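PDB 4JXB: invasion-associated protein from Mycobacterium tuberculosis, which probably binds peptidoglycan through an NlpC/p60 domain adapted to a non-catalytic role in the cell envelope. Local coordinates for residues Gly20-Trp25 with Ile41-Phe46; Asp47-Ile52 with Leu63-Gly68; Gly74-Pro79 with Thr125-Arg130. All blocks are in the same frame, centred on the assembly; numbering follows the deposited sequence.

From the N terminus the three contacts follow one another; none encloses or crosses another. Interaction 1 closes a 15-residue loop that holds strand 34-35, tying the loop after helix 4-16 to strand 44-45. Interaction 2 starts with the very next residue and spans the rest of helix 48-56, joining its first turn to the turn before helix 67-73. These two contacts touch, with Phe46 packing on Leu51 and Phe23 on Asp47. Interaction 3 begins right after helix 67-73 and closes the longest loop, 45 residues that include the four-stranded sheet, by pairing strand 75-77 with strand 128-130. Its centre is about 28 Å from that of interaction 1, on the opposite side of the chain's centre.

Interaction 1: residues Gly20-Trp25 with Ile41-Phe46; sequences GVPFSW and INTVGF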
# COMPACT_ATOMS: atom_id res chain seq x y z
N GLY A 20 -3.46 10.89 -7.47
CA GLY A 20 -3.47 12.36 -7.46
C GLY A 20 -3.62 12.99 -6.09
O GLY A 20 -3.35 14.18 -5.93
N VAL A 21 -4.04 12.20 -5.09
CA VAL A 21 -4.08 12.69 -3.71
C VAL A 21 -2.63 12.92 -3.19
O VAL A 21 -1.77 12.09 -3.45
CB VAL A 21 -4.83 11.68 -2.80
CG1 VAL A 21 -4.69 12.05 -1.33
CG2 VAL A 21 -6.31 11.58 -3.22
N PRO A 22 -2.37 14.03 -2.49
CA PRO A 22 -1.00 14.30 -2.06
C PRO A 22 -0.43 13.32 -1.03
O PRO A 22 -1.18 12.73 -0.25
CB PRO A 22 -1.05 15.70 -1.44
CG PRO A 22 -2.43 16.17 -1.59
CD PRO A 22 -3.30 15.11 -2.13
N PHE A 23 0.88 13.18 -1.02
CA PHE A 23 1.57 12.63 0.12
C PHE A 23 1.38 13.52 1.34
O PHE A 23 1.50 14.73 1.25
CB PHE A 23 3.07 12.49 -0.15
CG PHE A 23 3.83 11.88 1.00
CD1 PHE A 23 3.84 10.53 1.18
CD2 PHE A 23 4.46 12.68 1.95
CE1 PHE A 23 4.53 9.96 2.24
CE2 PHE A 23 5.15 12.11 3.03
CZ PHE A 23 5.17 10.75 3.17
N SER A 24 1.14 12.89 2.48
CA SER A 24 1.10 13.58 3.74
C SER A 24 1.70 12.66 4.78
O SER A 24 1.18 11.54 4.98
CB SER A 24 -0.34 13.94 4.11
OG SER A 24 -0.35 14.70 5.29
N TRP A 25 2.77 13.11 5.45
CA TRP A 25 3.44 12.31 6.50
C TRP A 25 2.42 11.88 7.55
O TRP A 25 1.72 12.72 8.10
CB TRP A 25 4.57 13.08 7.20
CG TRP A 25 5.23 12.22 8.22
CD1 TRP A 25 5.00 12.21 9.55
CD2 TRP A 25 6.19 11.15 7.96
NE1 TRP A 25 5.73 11.21 10.17
CE2 TRP A 25 6.44 10.52 9.21
CE3 TRP A 25 6.79 10.64 6.82
CZ2 TRP A 25 7.32 9.44 9.34
CZ3 TRP A 25 7.67 9.55 6.94
CH2 TRP A 25 7.94 8.98 8.20
N ILE A 41 0.96 18.24 8.40
CA ILE A 41 -0.07 18.78 9.28
C ILE A 41 -1.18 19.57 8.57
O ILE A 41 -2.32 19.56 9.03
CB ILE A 41 0.56 19.64 10.43
CG1 ILE A 41 -0.48 19.97 11.52
CG2 ILE A 41 1.19 20.94 9.88
CD1 ILE A 41 -1.07 18.73 12.26
N ASN A 42 -0.84 20.25 7.47
CA ASN A 42 -1.83 21.01 6.70
C ASN A 42 -2.14 20.39 5.32
O ASN A 42 -2.72 21.05 4.46
CB ASN A 42 -1.41 22.48 6.61
CG ASN A 42 -1.63 23.23 7.94
OD1 ASN A 42 -0.70 23.83 8.50
ND2 ASN A 42 -2.85 23.18 8.44
N THR A 43 -1.79 19.13 5.13
CA THR A 43 -2.06 18.42 3.89
C THR A 43 -2.96 17.22 4.12
O THR A 43 -2.55 16.29 4.77
CB THR A 43 -0.77 17.93 3.23
OG1 THR A 43 0.19 18.99 3.16
CG2 THR A 43 -1.02 17.41 1.83
N VAL A 44 -4.18 17.25 3.58
CA VAL A 44 -5.03 16.08 3.55
C VAL A 44 -4.44 15.13 2.52
O VAL A 44 -4.41 15.44 1.31
CB VAL A 44 -6.48 16.45 3.20
CG1 VAL A 44 -7.35 15.21 2.97
CG2 VAL A 44 -7.05 17.29 4.30
N GLY A 45 -3.97 13.99 2.98
CA GLY A 45 -3.41 13.03 2.04
C GLY A 45 -3.14 11.67 2.65
O GLY A 45 -3.76 11.28 3.62
N PHE A 46 -2.19 10.98 2.05
CA PHE A 46 -1.80 9.61 2.47
C PHE A 46 -0.31 9.47 2.61
O PHE A 46 0.45 10.05 1.83
CB PHE A 46 -2.21 8.56 1.39
CG PHE A 46 -3.67 8.23 1.35
CD1 PHE A 46 -4.27 7.47 2.36
CD2 PHE A 46 -4.45 8.59 0.26
CE1 PHE A 46 -5.61 7.14 2.29
CE2 PHE A 46 -5.78 8.24 0.19
CZ PHE A 46 -6.37 7.52 1.19
O HOH W 1 2.41 16.95 2.81
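Pro22, Ser24 and Phe46 fasten the loop after helix 4-16 to the chain just ahead of helix 48-56 in this NlpC/p60 fold, by way of a single beta bridge between Phe23 and Phe46. Phe46 N donates to Pro22 O at 3.1 Å, and the same oxygen takes a CA-H...O contact from Gly45 CA at 3.2 Å. In the return bond Ser24 N meets Phe46 O at 3.0 Å. Val21 holds CG1 anti to its backbone N (chi1 171°), which lays this methyl against the backbone of Gly45 and 3.8 Å from CD2 of the Phe46 ring. Both side chains also pack on Val114 of strand 114-118. Further along, Pro22 CB lies across the methyl CG2 of Thr43 at 3.7 Å. Phe23 starts away from the other segment, but the CD1 side of its ring lies by Phe46 O, and Trp25 CE3 comes to the ring edge. Ser24, with OG opposite its own nitrogen (chi1 -176°), sends the hydroxyl to Thr43 O at 2.8 Å, tilted 22° from the carbonyl plane. Water 1 closes the same corner, donating to Phe23 O at 2.9 Å and hydrogen-bonding Thr43 OG1 at 3.0 Å.

Interaction 2: residues Asp47-Ile52 with Leu63-Gly68; sequences DASGLI and LPRSSG. With ACT (acetate ion), chain C.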
# COMPACT_ATOMS: atom_id res chain seq x y z
N ASP A 47 0.10 8.64 3.57
CA ASP A 47 1.41 8.01 3.48
C ASP A 47 1.22 6.61 2.90
O ASP A 47 0.11 6.20 2.58
CB ASP A 47 2.17 8.04 4.81
CG ASP A 47 1.53 7.21 5.91
OD1 ASP A 47 0.44 6.65 5.71
OD2 ASP A 47 2.15 7.14 7.02
N ALA A 48 2.32 5.88 2.73
CA ALA A 48 2.26 4.58 2.06
C ALA A 48 1.32 3.61 2.78
O ALA A 48 0.45 2.99 2.18
CB ALA A 48 3.64 3.98 1.98
N SER A 49 1.49 3.51 4.10
CA SER A 49 0.68 2.63 4.95
C SER A 49 -0.78 3.03 4.91
O SER A 49 -1.67 2.20 4.83
CB SER A 49 1.16 2.73 6.40
OG SER A 49 2.34 1.99 6.56
N GLY A 50 -1.03 4.33 4.98
CA GLY A 50 -2.40 4.86 4.95
C GLY A 50 -3.13 4.46 3.68
O GLY A 50 -4.29 4.08 3.73
N LEU A 51 -2.46 4.63 2.53
CA LEU A 51 -3.08 4.26 1.24
C LEU A 51 -3.41 2.77 1.20
O LEU A 51 -4.51 2.37 0.78
CB LEU A 51 -2.17 4.64 0.08
CG LEU A 51 -2.69 4.18 -1.28
CD1 LEU A 51 -3.93 4.94 -1.66
CD2 LEU A 51 -1.59 4.41 -2.36
N ILE A 52 -2.48 1.94 1.68
CA ILE A 52 -2.72 0.50 1.64
C ILE A 52 -3.84 0.11 2.62
O ILE A 52 -4.66 -0.76 2.30
CB ILE A 52 -1.43 -0.29 1.89
CG1 ILE A 52 -0.56 -0.28 0.63
CG2 ILE A 52 -1.73 -1.69 2.36
CD1 ILE A 52 -1.18 -0.74 -0.58
N LEU A 63 -5.73 -3.35 8.37
CA LEU A 63 -4.32 -3.73 8.38
C LEU A 63 -3.61 -2.95 9.46
O LEU A 63 -4.03 -1.84 9.79
CB LEU A 63 -3.67 -3.44 7.02
CG LEU A 63 -3.74 -4.61 6.02
CD1 LEU A 63 -5.06 -5.28 5.89
CD2 LEU A 63 -3.15 -4.23 4.66
N PRO A 64 -2.51 -3.50 10.00
CA PRO A 64 -1.70 -2.72 10.92
C PRO A 64 -1.26 -1.39 10.31
O PRO A 64 -1.09 -1.29 9.08
CB PRO A 64 -0.49 -3.62 11.18
CG PRO A 64 -0.95 -4.95 10.85
CD PRO A 64 -1.97 -4.85 9.81
N ARG A 65 -1.09 -0.35 11.13
CA ARG A 65 -0.72 0.95 10.59
C ARG A 65 0.69 0.98 10.05
O ARG A 65 0.98 1.70 9.10
CB ARG A 65 -0.85 2.06 11.63
CG ARG A 65 -0.46 3.50 11.14
CD ARG A 65 -1.68 4.37 10.86
NE ARG A 65 -1.59 5.56 9.98
CZ ARG A 65 -1.32 5.54 8.67
NH1 ARG A 65 -1.06 4.36 8.08
NH2 ARG A 65 -1.32 6.69 7.93
N SER A 66 1.61 0.26 10.67
CA SER A 66 2.97 0.34 10.16
C SER A 66 3.23 -0.73 9.11
O SER A 66 2.73 -1.86 9.24
CB SER A 66 3.96 0.25 11.26
OG SER A 66 4.07 -1.05 11.76
N SER A 67 4.02 -0.37 8.10
CA SER A 67 4.42 -1.32 7.06
C SER A 67 5.16 -2.50 7.70
O SER A 67 5.01 -3.64 7.29
CB SER A 67 5.27 -0.64 5.99
OG SER A 67 6.45 -0.11 6.54
N GLY A 68 5.98 -2.25 8.72
CA GLY A 68 6.67 -3.33 9.37
C GLY A 68 5.77 -4.38 10.00
O GLY A 68 6.04 -5.57 9.92
C ACT C . 5.88 6.73 4.07
O ACT C . 5.03 6.67 3.16
OXT ACT C . 5.51 6.57 5.27
CH3 ACT C . 7.31 7.05 3.70
O HOH W 2 4.88 2.57 7.95
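Ser49 and Ser67 mark the closest approach of the backbones, their CA atoms 5.8 Å apart, where the first turn of helix 48-56 faces the turn that leads into helix 67-73. The main side-chain contact is a salt bridge between Asp47 and Arg65, which arrive from opposite directions. Arg65 NH2 donates to Asp47 OD1 at 2.8 Å in a rather bent bond, and the carboxylate and guanidinium planes stand 72° apart. Asp47 is the N-cap of helix 48-56. Its CG is tucked between the backbone N and the carbonyl carbon (chi1 66°), which brings OD1 back over the helix end to accept from Gly50 N, also at 2.8 Å. Both donors use the syn side of OD1 but reach it from opposite faces of the carboxylate. Arg65 gets there by a bend at chi2 (103°), and Gly50 N lies at the guanidinium edge near NH1, two donors without a bond between them. Ser49 was deposited in two conformers; in the one given, a weak bond of OG to Arg65 O is doubtful. Water 2 accepts from Ser67 N at 3.1 Å, and its link to Ser49 OG is tentative, while Ser67 OG bonds to Gly94 O. At the buried end Ile52 CG2 meets Leu63 CD2 at 3.7 Å, and both side chains rest on Met70. Ala48 N binds an oxygen of an acetate, probably from the crystallisation liquor, at 2.9 Å, at the helix terminus where catalytic NlpC/p60 relatives carry their cysteine; alanine here is consistent with a non-catalytic domain. Gripped by a helix N-H and an arginine at once, the Asp47 carboxylate is probably stabilised as the anion, and the capped helix start is thereby coupled to the 63-68 turn.

Interaction 3: residues Gly74-Pro79 with Thr125-Arg130; sequences GQKVLP and TPYLVR
Val77 crosses Arg130 at about a right angle, its CG1 sitting over the centre of one guanidinium face, 3.9 Å from Arg130 CZ. The guanidinium also makes a salt bridge with Asp86, through NH2, which bonds to Gln81 O as well, and this probably helps hold the flat group over the valine. On this same side of the strand pair Val77 CG2 packs obliquely on Leu128 CB at 3.8 Å, and Leu128 CD1 reaches Pro79 CA at 3.6 Å. The other side carries Lys76 and Val129. Lys76 runs at about a right angle to Tyr127, its aliphatic part against the tyrosine CB, and then bends at chi2 (-53°) and chi4 to bring NZ to Gly74 O at 2.8 Å; Tyr71 gives NZ a backbone acceptor and a cation-pi partner. Tyr127 lies alongside Leu78, which touches ring atom CE1 through CD2, while Val77 O is in the ring plane at its edge. Val129 CG1 covers Gly74 CA at 3.7 Å. Between the strands, a short antiparallel pair splayed to 123°, Val77 N bonds to Leu128 O at 2.9 Å, Leu128 N to Val77 O at 3.0 Å, and Arg130 N to Gln75 O. Val129 also bonds by its backbone to Leu87, so the C-terminal strand of this papain-like NlpC/p60 fold joins the exit of helix 67-73 to strand 87-90 at the edge of the four-stranded sheet.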
# COMPACT_ATOMS: atom_id res chain seq x y z
N GLY A 74 1.62 -10.70 7.76
CA GLY A 74 1.13 -11.25 6.48
C GLY A 74 1.80 -12.53 6.02
O GLY A 74 3.00 -12.80 6.31
N GLN A 75 1.02 -13.32 5.28
CA GLN A 75 1.53 -14.51 4.61
C GLN A 75 2.45 -14.12 3.47
O GLN A 75 2.08 -13.33 2.64
CB GLN A 75 0.38 -15.32 4.02
CG GLN A 75 0.85 -16.55 3.21
CD GLN A 75 -0.29 -17.29 2.48
OE1 GLN A 75 -1.32 -17.60 3.06
NE2 GLN A 75 -0.07 -17.58 1.19
N LYS A 76 3.65 -14.69 3.45
CA LYS A 76 4.67 -14.39 2.44
C LYS A 76 4.52 -15.20 1.17
O LYS A 76 4.12 -16.39 1.19
CB LYS A 76 6.09 -14.55 2.97
CG LYS A 76 6.38 -13.87 4.30
CD LYS A 76 6.03 -12.44 4.32
CE LYS A 76 6.45 -11.79 5.69
NZ LYS A 76 5.69 -12.26 6.88
N VAL A 77 4.78 -14.54 0.05
CA VAL A 77 4.96 -15.24 -1.23
C VAL A 77 6.23 -14.70 -1.87
O VAL A 77 6.77 -13.67 -1.46
CB VAL A 77 3.78 -15.06 -2.20
CG1 VAL A 77 2.50 -15.68 -1.61
CG2 VAL A 77 3.58 -13.62 -2.54
N LEU A 78 6.73 -15.45 -2.82
CA LEU A 78 7.99 -15.15 -3.47
C LEU A 78 7.76 -14.16 -4.62
O LEU A 78 6.67 -14.12 -5.19
CB LEU A 78 8.57 -16.44 -4.06
CG LEU A 78 8.99 -17.56 -3.11
CD1 LEU A 78 9.41 -18.78 -3.92
CD2 LEU A 78 10.09 -17.04 -2.27
N PRO A 79 8.83 -13.45 -5.01
CA PRO A 79 8.73 -12.46 -6.08
C PRO A 79 8.21 -13.08 -7.34
O PRO A 79 7.39 -12.44 -8.02
CB PRO A 79 10.20 -12.03 -6.31
CG PRO A 79 11.02 -13.13 -5.69
CD PRO A 79 10.20 -13.55 -4.52
N THR A 125 12.06 -5.28 -0.09
CA THR A 125 12.11 -6.38 0.86
C THR A 125 11.94 -7.71 0.13
O THR A 125 11.21 -7.77 -0.82
CB THR A 125 11.00 -6.18 1.90
OG1 THR A 125 11.04 -4.82 2.36
CG2 THR A 125 11.17 -7.16 3.08
N PRO A 126 12.60 -8.81 0.58
CA PRO A 126 12.60 -10.07 -0.23
C PRO A 126 11.30 -10.88 -0.45
O PRO A 126 11.29 -11.76 -1.32
CB PRO A 126 13.62 -10.96 0.49
CG PRO A 126 14.05 -10.21 1.63
CD PRO A 126 13.70 -8.79 1.53
N TYR A 127 10.29 -10.70 0.36
CA TYR A 127 9.02 -11.39 0.16
C TYR A 127 7.95 -10.35 -0.08
O TYR A 127 8.04 -9.22 0.43
CB TYR A 127 8.63 -12.20 1.39
CG TYR A 127 9.55 -13.37 1.68
CD1 TYR A 127 9.45 -14.56 0.97
CD2 TYR A 127 10.51 -13.28 2.65
CE1 TYR A 127 10.31 -15.63 1.23
CE2 TYR A 127 11.37 -14.33 2.92
CZ TYR A 127 11.25 -15.51 2.21
OH TYR A 127 12.12 -16.54 2.50
N LEU A 128 6.94 -10.73 -0.86
CA LEU A 128 5.66 -10.01 -0.91
C LEU A 128 4.71 -10.60 0.11
O LEU A 128 4.95 -11.70 0.64
CB LEU A 128 5.04 -10.12 -2.32
CG LEU A 128 5.76 -9.31 -3.41
CD1 LEU A 128 6.92 -10.08 -3.99
CD2 LEU A 128 4.76 -8.99 -4.54
N VAL A 129 3.65 -9.87 0.44
CA VAL A 129 2.58 -10.44 1.24
C VAL A 129 1.34 -10.64 0.38
O VAL A 129 0.95 -9.75 -0.40
CB VAL A 129 2.24 -9.53 2.46
CG1 VAL A 129 0.87 -9.84 3.04
CG2 VAL A 129 3.34 -9.63 3.51
N ARG A 130 0.72 -11.81 0.50
CA ARG A 130 -0.56 -12.06 -0.11
C ARG A 130 -1.63 -11.98 1.00
O ARG A 130 -1.58 -12.70 1.98
CB ARG A 130 -0.58 -13.42 -0.78
CG ARG A 130 -1.91 -13.69 -1.50
CD ARG A 130 -1.78 -14.66 -2.59
NE ARG A 130 -0.81 -14.21 -3.56
CZ ARG A 130 -0.12 -14.99 -4.38
NH1 ARG A 130 -0.32 -16.31 -4.39
NH2 ARG A 130 0.77 -14.44 -5.20
O HOH W 3 -1.75 -12.49 4.77